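Local coordinates for conserved protein (Methanosarcina mazei, PDB 2NR4) that is of unknown biochemical function but binds flavin mononucleotide as a two-chain flavoprotein, which suggests a flavin-dependent role, at residues F24-G29 and A118-E123; E28-I33 and G48-G53; E40-A45 and L95-F100. All blocks are in the same frame, centred on the assembly; numbering follows the deposited sequence.

Contact 1 of 3, residues F24-G29 and A118-E123; sequences FGIREG and AWVVFE
With CG opposite its own carbonyl carbon (chi1 -60°), F24 lays its ring beside A118 and the carbonyl of W119, while V120, with CG1 opposite its backbone N (chi1 -177°), turns its other methyl, CG2, to the base of the F24 side chain. The contact closes the loop that precedes the first strand of a six-stranded antiparallel barrel against the barrel strand 118-130. The two side chains cross at about a right angle, with F24 CB 3.5 Å from V120 CG2. The edge of the aromatic ring faces the methyl of A118, CD1 to CB at 4.1 Å; so short a side chain lets the loop backbone approach, and F24 CA lies 5.3 Å from A118 CA. G25 continues the turn at a positive phi of 89°, where a beta carbon would run into the carbonyl oxygen of F24. Beyond it I26 dips back inward. Its CG1 comes to the edge of the F122 ring, 4.2 Å from CZ, and one face of that ring carries V120 CG1 near its rim, so branched aliphatic and flat aromatic groups fill the space together. I26 also packs on I49 and M51, and F24 on A143 of strand 133-145. No direct hydrogen bond joins the segments; instead one water donates to two backbone carbonyls, F24 O at 2.8 Å and A118 O at 3.0 Å.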
loop_
_atom_site.group_PDB
_atom_site.type_symbol
_atom_site.label_atom_id
_atom_site.label_comp_id
_atom_site.label_asym_id
_atom_site.label_seq_id
_atom_site.Cartn_x
_atom_site.Cartn_y
_atom_site.Cartn_z
ATOM N N PHE A 24 -8.576 -12.655 -1.874
ATOM C CA PHE A 24 -7.201 -13.166 -1.642
ATOM C C PHE A 24 -6.146 -12.205 -2.191
ATOM O O PHE A 24 -4.997 -12.575 -2.358
ATOM C CB PHE A 24 -7.049 -14.558 -2.265
ATOM C CG PHE A 24 -8.025 -15.568 -1.689
ATOM C CD1 PHE A 24 -7.725 -16.238 -0.519
ATOM C CD2 PHE A 24 -9.267 -15.761 -2.286
ATOM C CE1 PHE A 24 -8.635 -17.129 0.034
ATOM C CE2 PHE A 24 -10.177 -16.651 -1.752
ATOM C CZ PHE A 24 -9.853 -17.341 -0.589
ATOM N N GLY A 25 -6.559 -10.964 -2.454
ATOM C CA GLY A 25 -5.614 -9.912 -2.802
ATOM C C GLY A 25 -5.330 -9.802 -4.276
ATOM O O GLY A 25 -4.468 -9.028 -4.653
ATOM N N ILE A 26 -6.058 -10.528 -5.129
ATOM C CA ILE A 26 -5.897 -10.400 -6.583
ATOM C C ILE A 26 -6.974 -9.460 -7.120
ATOM O O ILE A 26 -8.097 -9.885 -7.409
ATOM C CB ILE A 26 -5.926 -11.771 -7.324
ATOM C CG1 ILE A 26 -5.059 -12.799 -6.582
ATOM C CG2 ILE A 26 -5.517 -11.631 -8.824
ATOM C CD1 ILE A 26 -3.646 -12.365 -6.387
ATOM N N ARG A 27 -6.604 -8.188 -7.257
ATOM C CA ARG A 27 -7.544 -7.084 -7.497
ATOM C C ARG A 27 -7.324 -6.502 -8.864
ATOM O O ARG A 27 -6.321 -6.795 -9.541
ATOM C CB ARG A 27 -7.310 -5.942 -6.513
ATOM C CG ARG A 27 -6.985 -6.308 -5.101
ATOM C CD ARG A 27 -8.192 -6.428 -4.297
ATOM N NE ARG A 27 -8.949 -5.170 -4.317
ATOM C CZ ARG A 27 -8.892 -4.234 -3.376
ATOM N NH1 ARG A 27 -8.095 -4.392 -2.319
ATOM N NH2 ARG A 27 -9.647 -3.136 -3.496
ATOM N N GLU A 28 -8.238 -5.599 -9.260
ATOM C CA GLU A 28 -8.099 -4.928 -10.524
ATOM C C GLU A 28 -6.755 -4.176 -10.617
ATOM O O GLU A 28 -6.309 -3.608 -9.626
ATOM C CB GLU A 28 -9.274 -3.961 -10.711
ATOM C CG GLU A 28 -9.424 -3.502 -12.142
ATOM C CD GLU A 28 -10.338 -2.260 -12.252
ATOM O OE1 GLU A 28 -11.027 -1.900 -11.263
ATOM O OE2 GLU A 28 -10.340 -1.653 -13.334
ATOM N N GLY A 29 -6.135 -4.169 -11.799
ATOM C CA GLY A 29 -4.834 -3.497 -12.007
ATOM C C GLY A 29 -3.723 -4.503 -11.764
ATOM O O GLY A 29 -3.933 -5.701 -11.985
ATOM N N ALA A 118 -2.563 -14.096 2.438
ATOM C CA ALA A 118 -3.469 -14.899 1.644
ATOM C C ALA A 118 -2.699 -15.466 0.445
ATOM O O ALA A 118 -1.810 -14.778 -0.135
ATOM C CB ALA A 118 -4.649 -14.025 1.161
ATOM N N TRP A 119 -3.036 -16.697 0.041
ATOM C CA TRP A 119 -2.355 -17.342 -1.110
ATOM C C TRP A 119 -3.370 -17.908 -2.084
ATOM O O TRP A 119 -4.507 -18.269 -1.679
ATOM C CB TRP A 119 -1.322 -18.411 -0.639
ATOM C CG TRP A 119 -1.912 -19.446 0.268
ATOM C CD1 TRP A 119 -1.879 -19.451 1.642
ATOM C CD2 TRP A 119 -2.672 -20.606 -0.126
ATOM N NE1 TRP A 119 -2.570 -20.573 2.126
ATOM C CE2 TRP A 119 -3.057 -21.286 1.063
ATOM C CE3 TRP A 119 -3.040 -21.152 -1.367
ATOM C CZ2 TRP A 119 -3.809 -22.476 1.040
ATOM C CZ3 TRP A 119 -3.788 -22.324 -1.388
ATOM C CH2 TRP A 119 -4.181 -22.960 -0.184
ATOM N N VAL A 120 -3.001 -17.954 -3.357
ATOM C CA VAL A 120 -3.809 -18.631 -4.378
ATOM C C VAL A 120 -2.846 -19.458 -5.206
ATOM O O VAL A 120 -1.856 -18.926 -5.728
ATOM C CB VAL A 120 -4.563 -17.642 -5.317
ATOM C CG1 VAL A 120 -5.457 -18.419 -6.327
ATOM C CG2 VAL A 120 -5.410 -16.629 -4.492
ATOM N N VAL A 121 -3.117 -20.753 -5.331
ATOM C CA VAL A 121 -2.360 -21.576 -6.260
ATOM C C VAL A 121 -3.026 -21.521 -7.645
ATOM O O VAL A 121 -4.220 -21.828 -7.795
ATOM C CB VAL A 121 -2.230 -23.071 -5.756
ATOM C CG1 VAL A 121 -1.379 -23.851 -6.754
ATOM C CG2 VAL A 121 -1.623 -23.100 -4.376
ATOM N N PHE A 122 -2.249 -21.174 -8.662
ATOM C CA PHE A 122 -2.776 -21.102 -10.039
ATOM C C PHE A 122 -2.093 -22.096 -10.971
ATOM O O PHE A 122 -0.868 -22.246 -10.917
ATOM C CB PHE A 122 -2.490 -19.740 -10.656
ATOM C CG PHE A 122 -3.152 -18.569 -9.960
ATOM C CD1 PHE A 122 -4.472 -18.202 -10.277
ATOM C CD2 PHE A 122 -2.412 -17.767 -9.087
ATOM C CE1 PHE A 122 -5.053 -17.048 -9.692
ATOM C CE2 PHE A 122 -2.987 -16.659 -8.480
ATOM C CZ PHE A 122 -4.322 -16.299 -8.800
ATOM N N GLU A 123 -2.875 -22.690 -11.873
ATOM C CA GLU A 123 -2.350 -23.306 -13.085
ATOM C C GLU A 123 -2.097 -22.176 -14.097
ATOM O O GLU A 123 -2.955 -21.339 -14.331
ATOM C CB GLU A 123 -3.360 -24.313 -13.693
ATOM C CG GLU A 123 -2.874 -24.829 -15.064
ATOM C CD GLU A 123 -3.700 -26.003 -15.589
ATOM O OE1 GLU A 123 -4.672 -26.396 -14.892
ATOM O OE2 GLU A 123 -3.351 -26.508 -16.692
HETATM O O HOH W 1 -2.794 -14.245 -2.927
#

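Contact 2 of 3, residues E28-I33 and G48-G53; sequences EGISEI and GIVMKG. With FMN (flavin mononucleotide), chain C.
S31 and I49 exchange two backbone hydrogen bonds, S31 N to I49 O at 2.9 Å and I49 N to S31 O at 3.0 Å, and G29 and M51 form a second such pair. These hydrogen-bonded pairs alternate with the non-hydrogen-bonded pairs I30-V50 and E32-G48, the alternation of antiparallel strands, here the arms of the beta hairpin 29-37/43-51. At its flavin end, G48 N points almost straight at FMN O4, 2.7 Å away with an N-H...O angle of 174°, a bond that could draw electron density towards that carbonyl. E32 OE1 lies 3.3 Å from FMN C6. Glycine suits position 48, since a beta carbon would collide with I30 CG2, which already sits 3.6 Å from G48 CA. A water that donates to I49 O is hydrogen-bonded to S31 OG; the serine hydroxyl is also tied to R27 N, so a small polar side chain fits there. On the face of I30, this side chain lies alongside V50 and points the same way, CG1 to CG1 at 3.9 Å. On the face of S31 and I49, the end of the I33 side chain, with CG1 between N and the carbonyl carbon (chi1 50°), reaches I49 CD1 at 3.7 Å. Strand 57-61 flanks the second strand of the hairpin, I33 and I49 reach S78 on strand 75-79, and the backbones of I30 and E32 form hydrogen bonds with the second subunit.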
loop_
_atom_site.group_PDB
_atom_site.type_symbol
_atom_site.label_atom_id
_atom_site.label_comp_id
_atom_site.label_asym_id
_atom_site.label_seq_id
_atom_site.Cartn_x
_atom_site.Cartn_y
_atom_site.Cartn_z
ATOM N N GLU A 28 -8.238 -5.599 -9.260
ATOM C CA GLU A 28 -8.099 -4.928 -10.524
ATOM C C GLU A 28 -6.755 -4.176 -10.617
ATOM O O GLU A 28 -6.309 -3.608 -9.626
ATOM C CB GLU A 28 -9.274 -3.961 -10.711
ATOM C CG GLU A 28 -9.424 -3.502 -12.142
ATOM C CD GLU A 28 -10.338 -2.260 -12.252
ATOM O OE1 GLU A 28 -11.027 -1.900 -11.263
ATOM O OE2 GLU A 28 -10.340 -1.653 -13.334
ATOM N N GLY A 29 -6.135 -4.169 -11.799
ATOM C CA GLY A 29 -4.834 -3.497 -12.007
ATOM C C GLY A 29 -3.723 -4.503 -11.764
ATOM O O GLY A 29 -3.933 -5.701 -11.985
ATOM N N ILE A 30 -2.556 -4.053 -11.295
ATOM C CA ILE A 30 -1.416 -4.983 -11.142
ATOM C C ILE A 30 -1.179 -5.081 -9.655
ATOM O O ILE A 30 -0.814 -4.075 -9.014
ATOM C CB ILE A 30 -0.173 -4.514 -11.912
ATOM C CG1 ILE A 30 -0.472 -4.427 -13.426
ATOM C CG2 ILE A 30 0.988 -5.521 -11.714
ATOM C CD1 ILE A 30 0.704 -3.884 -14.216
ATOM N N SER A 31 -1.429 -6.276 -9.107
ATOM C CA SER A 31 -1.326 -6.535 -7.667
ATOM C C SER A 31 0.106 -7.042 -7.438
ATOM O O SER A 31 0.502 -8.037 -8.026
ATOM C CB SER A 31 -2.355 -7.619 -7.267
ATOM O OG SER A 31 -3.720 -7.179 -7.446
ATOM N N GLU A 32 0.870 -6.353 -6.598
ATOM C CA GLU A 32 2.281 -6.720 -6.361
ATOM C C GLU A 32 2.331 -7.723 -5.227
ATOM O O GLU A 32 2.118 -7.384 -4.032
ATOM C CB GLU A 32 3.137 -5.487 -6.037
ATOM C CG GLU A 32 2.993 -4.327 -7.074
ATOM C CD GLU A 32 3.624 -4.619 -8.431
ATOM O OE1 GLU A 32 4.299 -5.690 -8.595
ATOM O OE2 GLU A 32 3.436 -3.775 -9.363
ATOM N N ILE A 33 2.633 -8.966 -5.610
ATOM C CA ILE A 33 2.644 -10.069 -4.653
ATOM C C ILE A 33 4.010 -10.764 -4.686
ATOM O O ILE A 33 4.861 -10.427 -5.483
ATOM C CB ILE A 33 1.493 -11.050 -4.933
ATOM C CG1 ILE A 33 1.424 -11.471 -6.417
ATOM C CG2 ILE A 33 0.131 -10.395 -4.470
ATOM C CD1 ILE A 33 2.431 -12.521 -6.848
ATOM N N GLY A 48 4.123 -9.044 -10.451
ATOM C CA GLY A 48 2.819 -8.342 -10.513
ATOM C C GLY A 48 1.816 -9.259 -11.223
ATOM O O GLY A 48 2.091 -9.742 -12.322
ATOM N N ILE A 49 0.713 -9.588 -10.586
ATOM C CA ILE A 49 -0.373 -10.300 -11.282
ATOM C C ILE A 49 -1.344 -9.234 -11.826
ATOM O O ILE A 49 -1.781 -8.338 -11.044
ATOM C CB ILE A 49 -1.063 -11.251 -10.320
ATOM C CG1 ILE A 49 -0.083 -12.415 -9.964
ATOM C CG2 ILE A 49 -2.409 -11.779 -10.899
ATOM C CD1 ILE A 49 -0.586 -13.328 -8.973
ATOM N N VAL A 50 -1.647 -9.337 -13.128
ATOM C CA VAL A 50 -2.428 -8.335 -13.858
ATOM C C VAL A 50 -3.860 -8.797 -14.019
ATOM O O VAL A 50 -4.107 -9.940 -14.475
ATOM C CB VAL A 50 -1.837 -8.036 -15.238
ATOM C CG1 VAL A 50 -2.494 -6.760 -15.869
ATOM C CG2 VAL A 50 -0.294 -7.965 -15.196
ATOM N N MET A 51 -4.804 -7.921 -13.664
ATOM C CA MET A 51 -6.203 -8.249 -13.858
ATOM C C MET A 51 -6.849 -7.076 -14.597
ATOM O O MET A 51 -6.866 -5.953 -14.087
ATOM C CB MET A 51 -6.865 -8.505 -12.506
ATOM C CG MET A 51 -8.355 -8.694 -12.575
ATOM S SD MET A 51 -8.658 -10.454 -12.797
ATOM C CE MET A 51 -8.467 -10.874 -11.077
ATOM N N LYS A 52 -7.351 -7.334 -15.804
ATOM C CA LYS A 52 -8.027 -6.292 -16.570
ATOM C C LYS A 52 -9.306 -6.771 -17.244
ATOM O O LYS A 52 -9.482 -6.574 -18.438
ATOM C CB LYS A 52 -7.089 -5.610 -17.579
ATOM C CG LYS A 52 -6.191 -6.539 -18.400
ATOM C CD LYS A 52 -5.477 -5.814 -19.554
ATOM C CE LYS A 52 -4.229 -5.038 -19.083
ATOM N NZ LYS A 52 -3.532 -4.396 -20.237
ATOM N N GLY A 53 -10.200 -7.375 -16.473
ATOM C CA GLY A 53 -11.527 -7.700 -16.987
ATOM C C GLY A 53 -11.751 -9.170 -17.258
ATOM O O GLY A 53 -12.895 -9.610 -17.377
HETATM N N1 FMN C . 9.594 -9.811 -12.607
HETATM C C2 FMN C . 8.776 -10.364 -13.569
HETATM O O2 FMN C . 9.263 -11.167 -14.361
HETATM N N3 FMN C . 7.450 -9.996 -13.657
HETATM C C4 FMN C . 6.920 -9.080 -12.761
HETATM O O4 FMN C . 5.710 -8.906 -12.685
HETATM C C4A FMN C . 7.738 -8.526 -11.779
HETATM N N5 FMN C . 7.234 -7.602 -10.878
HETATM C C5A FMN C . 8.042 -7.063 -9.886
HETATM C C6 FMN C . 7.510 -6.144 -8.973
HETATM C C7 FMN C . 8.308 -5.600 -7.976
HETATM C C7M FMN C . 7.715 -4.566 -7.062
HETATM C C8 FMN C . 9.669 -5.971 -7.910
HETATM C C8M FMN C . 10.529 -5.552 -6.779
HETATM C C9 FMN C . 10.212 -6.885 -8.824
HETATM C C9A FMN C . 9.383 -7.444 -9.814
HETATM N N10 FMN C . 9.893 -8.361 -10.734
HETATM C C10 FMN C . 9.080 -8.897 -11.711
HETATM C "C1'" FMN C . 11.363 -8.654 -10.768
HETATM C "C2'" FMN C . 11.610 -9.960 -10.023
HETATM O "O2'" FMN C . 11.014 -9.898 -8.755
HETATM C "C3'" FMN C . 13.100 -10.116 -9.826
HETATM O "O3'" FMN C . 13.713 -10.202 -11.101
HETATM C "C4'" FMN C . 13.420 -11.328 -8.952
HETATM O "O4'" FMN C . 14.779 -11.193 -8.619
HETATM C "C5'" FMN C . 13.172 -12.655 -9.682
HETATM O "O5'" FMN C . 13.801 -13.719 -8.998
HETATM P P FMN C . 13.659 -15.289 -9.385
HETATM O O1P FMN C . 14.844 -15.583 -10.320
HETATM O O2P FMN C . 12.346 -15.491 -10.177
HETATM O O3P FMN C . 13.808 -16.093 -8.091
HETATM O O HOH W 2 -4.348 -8.330 -9.803
#

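Contact 3 of 3, residues E40-A45 and L95-F100; sequences EHPNAA and LVPSEF. With FMN (flavin mononucleotide), chain C.
P42 and F100 carry the apolar part of this contact. The proline sets CB over the middle of the phenyl ring, 3.5 Å from its centroid and only 5° off the normal, a CH-pi contact in which the ring's electron-rich face receives the C-H groups of a rigid pyrrolidine. F100 CG stands opposite its carbonyl carbon (chi1 -61°), which turns the ring under P42. Farther out, P42 CG meets P97 CB at 4.1 Å. The methyl of A44 touches both L95 CD1, 3.8 Å away, and F100 CZ at 4.0 Å; a bare methyl suits a strand residue lying this close to the loop. Replacing F100 with an alanine would probably leave P42 CB without its aromatic partner and open a gap beside the A44 methyl.

The polar links across the contact run through water. One water accepts from two backbone amides, A44 N at 2.8 Å and L95 N at 3.0 Å, and so joins the start of strand 43-51 to the loop. Another lies near P42 O and L95 O, but its approach to L95 O is too short to rely on. Within the loop, V96 N donates to E99 OE1 at 2.9 Å from above the carboxylate plane. That acid also forms a salt bridge with R89 of helix 84-92, tying the 3-10 turn 97-99 to the helix.

Towards the ligand, A45 CB lies 3.4 Å from FMN O2P, and N43 belongs to the binding site. F100 itself packs against P111 and L113 of strand 110-113. The arrangement packs the loop after helix 84-92 against the start of a barrel strand whose N43 and A45 border the FMN phosphate, in keeping with the FMN-binding barrel family.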
loop_
_atom_site.group_PDB
_atom_site.type_symbol
_atom_site.label_atom_id
_atom_site.label_comp_id
_atom_site.label_asym_id
_atom_site.label_seq_id
_atom_site.Cartn_x
_atom_site.Cartn_y
_atom_site.Cartn_z
ATOM N N GLU A 40 9.915 -28.922 -6.834
ATOM C CA GLU A 40 11.097 -29.665 -6.360
ATOM C C GLU A 40 12.120 -28.852 -5.563
ATOM O O GLU A 40 12.999 -29.408 -4.931
ATOM C CB GLU A 40 11.826 -30.281 -7.564
ATOM C CG GLU A 40 11.045 -31.344 -8.306
ATOM C CD GLU A 40 11.797 -31.860 -9.529
ATOM O OE1 GLU A 40 13.068 -31.830 -9.556
ATOM O OE2 GLU A 40 11.117 -32.306 -10.477
ATOM N N HIS A 41 12.029 -27.528 -5.633
ATOM C CA HIS A 41 12.867 -26.639 -4.867
ATOM C C HIS A 41 12.106 -25.304 -4.831
ATOM O O HIS A 41 12.006 -24.640 -5.859
ATOM C CB HIS A 41 14.237 -26.405 -5.487
ATOM C CG HIS A 41 15.045 -25.382 -4.740
ATOM N ND1 HIS A 41 15.775 -25.681 -3.610
ATOM C CD2 HIS A 41 15.178 -24.045 -4.923
ATOM C CE1 HIS A 41 16.350 -24.584 -3.150
ATOM N NE2 HIS A 41 15.995 -23.574 -3.924
ATOM N N PRO A 42 11.548 -24.953 -3.675
ATOM C CA PRO A 42 10.696 -23.741 -3.647
ATOM C C PRO A 42 11.497 -22.474 -3.839
ATOM O O PRO A 42 12.605 -22.311 -3.284
ATOM C CB PRO A 42 10.065 -23.781 -2.255
ATOM C CG PRO A 42 11.058 -24.589 -1.394
ATOM C CD PRO A 42 11.639 -25.600 -2.352
ATOM N N ASN A 43 10.889 -21.551 -4.593
ATOM C CA ASN A 43 11.490 -20.286 -4.932
ATOM C C ASN A 43 10.430 -19.211 -4.734
ATOM O O ASN A 43 9.224 -19.464 -4.922
ATOM C CB ASN A 43 11.815 -20.279 -6.423
ATOM C CG ASN A 43 12.533 -19.019 -6.841
ATOM O OD1 ASN A 43 11.983 -18.139 -7.555
ATOM N ND2 ASN A 43 13.759 -18.902 -6.392
ATOM N N ALA A 44 10.869 -18.033 -4.337
ATOM C CA ALA A 44 9.936 -16.911 -4.207
ATOM C C ALA A 44 10.505 -15.713 -4.954
ATOM O O ALA A 44 11.712 -15.496 -4.955
ATOM C CB ALA A 44 9.760 -16.576 -2.745
ATOM N N ALA A 45 9.645 -14.900 -5.556
ATOM C CA ALA A 45 10.122 -13.659 -6.215
ATOM C C ALA A 45 8.949 -12.684 -6.362
ATOM O O ALA A 45 7.850 -13.125 -6.633
ATOM C CB ALA A 45 10.657 -14.003 -7.595
ATOM N N LEU A 95 14.833 -17.433 -0.438
ATOM C CA LEU A 95 14.194 -17.766 0.826
ATOM C C LEU A 95 14.513 -19.239 1.071
ATOM O O LEU A 95 14.607 -20.026 0.139
ATOM C CB LEU A 95 12.690 -17.548 0.777
ATOM C CG LEU A 95 12.107 -16.153 0.524
ATOM C CD1 LEU A 95 10.652 -16.137 0.953
ATOM C CD2 LEU A 95 12.850 -15.059 1.259
ATOM N N VAL A 96 14.719 -19.596 2.323
ATOM C CA VAL A 96 15.078 -20.978 2.620
ATOM C C VAL A 96 13.820 -21.866 2.594
ATOM O O VAL A 96 12.695 -21.376 2.825
ATOM C CB VAL A 96 15.949 -21.078 3.885
ATOM C CG1 VAL A 96 17.335 -20.509 3.594
ATOM C CG2 VAL A 96 15.346 -20.362 5.013
ATOM N N PRO A 97 13.982 -23.156 2.237
ATOM C CA PRO A 97 12.809 -24.023 2.193
ATOM C C PRO A 97 11.941 -24.032 3.447
ATOM O O PRO A 97 10.737 -24.293 3.315
ATOM C CB PRO A 97 13.415 -25.429 1.892
ATOM C CG PRO A 97 14.710 -25.092 1.159
ATOM C CD PRO A 97 15.217 -23.875 1.832
ATOM N N SER A 98 12.491 -23.685 4.621
ATOM C CA SER A 98 11.682 -23.639 5.874
ATOM C C SER A 98 10.659 -22.497 5.933
ATOM O O SER A 98 9.795 -22.454 6.819
ATOM C CB SER A 98 12.543 -23.616 7.148
ATOM O OG SER A 98 13.631 -22.705 7.079
ATOM N N GLU A 99 10.759 -21.583 4.976
ATOM C CA GLU A 99 9.861 -20.428 4.921
ATOM C C GLU A 99 8.579 -20.741 4.161
ATOM O O GLU A 99 7.676 -19.906 4.058
ATOM C CB GLU A 99 10.623 -19.257 4.277
ATOM C CG GLU A 99 11.878 -18.921 5.072
ATOM C CD GLU A 99 12.554 -17.648 4.642
ATOM O OE1 GLU A 99 13.743 -17.695 4.256
ATOM O OE2 GLU A 99 11.897 -16.588 4.714
ATOM N N PHE A 100 8.514 -21.934 3.592
ATOM C CA PHE A 100 7.396 -22.354 2.785
ATOM C C PHE A 100 6.621 -23.463 3.487
ATOM O O PHE A 100 7.180 -24.192 4.333
ATOM C CB PHE A 100 7.884 -22.910 1.454
ATOM C CG PHE A 100 8.654 -21.921 0.625
ATOM C CD1 PHE A 100 8.014 -21.181 -0.365
ATOM C CD2 PHE A 100 10.029 -21.735 0.835
ATOM C CE1 PHE A 100 8.740 -20.276 -1.158
ATOM C CE2 PHE A 100 10.785 -20.815 0.044
ATOM C CZ PHE A 100 10.116 -20.086 -0.959
HETATM N N1 FMN C . 9.594 -9.811 -12.607
HETATM C C2 FMN C . 8.776 -10.364 -13.569
HETATM O O2 FMN C . 9.263 -11.167 -14.361
HETATM N N3 FMN C . 7.450 -9.996 -13.657
HETATM C C4 FMN C . 6.920 -9.080 -12.761
HETATM O O4 FMN C . 5.710 -8.906 -12.685
HETATM C C4A FMN C . 7.738 -8.526 -11.779
HETATM N N5 FMN C . 7.234 -7.602 -10.878
HETATM C C5A FMN C . 8.042 -7.063 -9.886
HETATM C C6 FMN C . 7.510 -6.144 -8.973
HETATM C C7 FMN C . 8.308 -5.600 -7.976
HETATM C C7M FMN C . 7.715 -4.566 -7.062
HETATM C C8 FMN C . 9.669 -5.971 -7.910
HETATM C C8M FMN C . 10.529 -5.552 -6.779
HETATM C C9 FMN C . 10.212 -6.885 -8.824
HETATM C C9A FMN C . 9.383 -7.444 -9.814
HETATM N N10 FMN C . 9.893 -8.361 -10.734
HETATM C C10 FMN C . 9.080 -8.897 -11.711
HETATM C "C1'" FMN C . 11.363 -8.654 -10.768
HETATM C "C2'" FMN C . 11.610 -9.960 -10.023
HETATM O "O2'" FMN C . 11.014 -9.898 -8.755
HETATM C "C3'" FMN C . 13.100 -10.116 -9.826
HETATM O "O3'" FMN C . 13.713 -10.202 -11.101
HETATM C "C4'" FMN C . 13.420 -11.328 -8.952
HETATM O "O4'" FMN C . 14.779 -11.193 -8.619
HETATM C "C5'" FMN C . 13.172 -12.655 -9.682
HETATM O "O5'" FMN C . 13.801 -13.719 -8.998
HETATM P P FMN C . 13.659 -15.289 -9.385
HETATM O O1P FMN C . 14.844 -15.583 -10.320
HETATM O O2P FMN C . 12.346 -15.491 -10.177
HETATM O O3P FMN C . 13.808 -16.093 -8.091
HETATM O O HOH W 3 13.742 -20.310 -2.081
HETATM O O HOH W 4 13.365 -17.938 -2.984
#

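Contacts 1 and 2 form one continuous region: their centres are 9 Å apart, they share E28 and G29, and I26 CG2 touches I49 CG2 at 3.7 Å. The loop of contact 1 thus runs directly into the hairpin of contact 2, and both border the second subunit. Contact 3 lies about 19 Å from contact 1 and 23 Å from contact 2, centre to centre, across the middle of the chain from the latter. Strand 43-51 nevertheless runs through both contacts 2 and 3, which meet opposite ends of FMN: the flavin carbonyl at G48, the phosphate beside N43 and A45. Contact 1 stays farther off, the I26 side chain being about 12 Å from the cofactor.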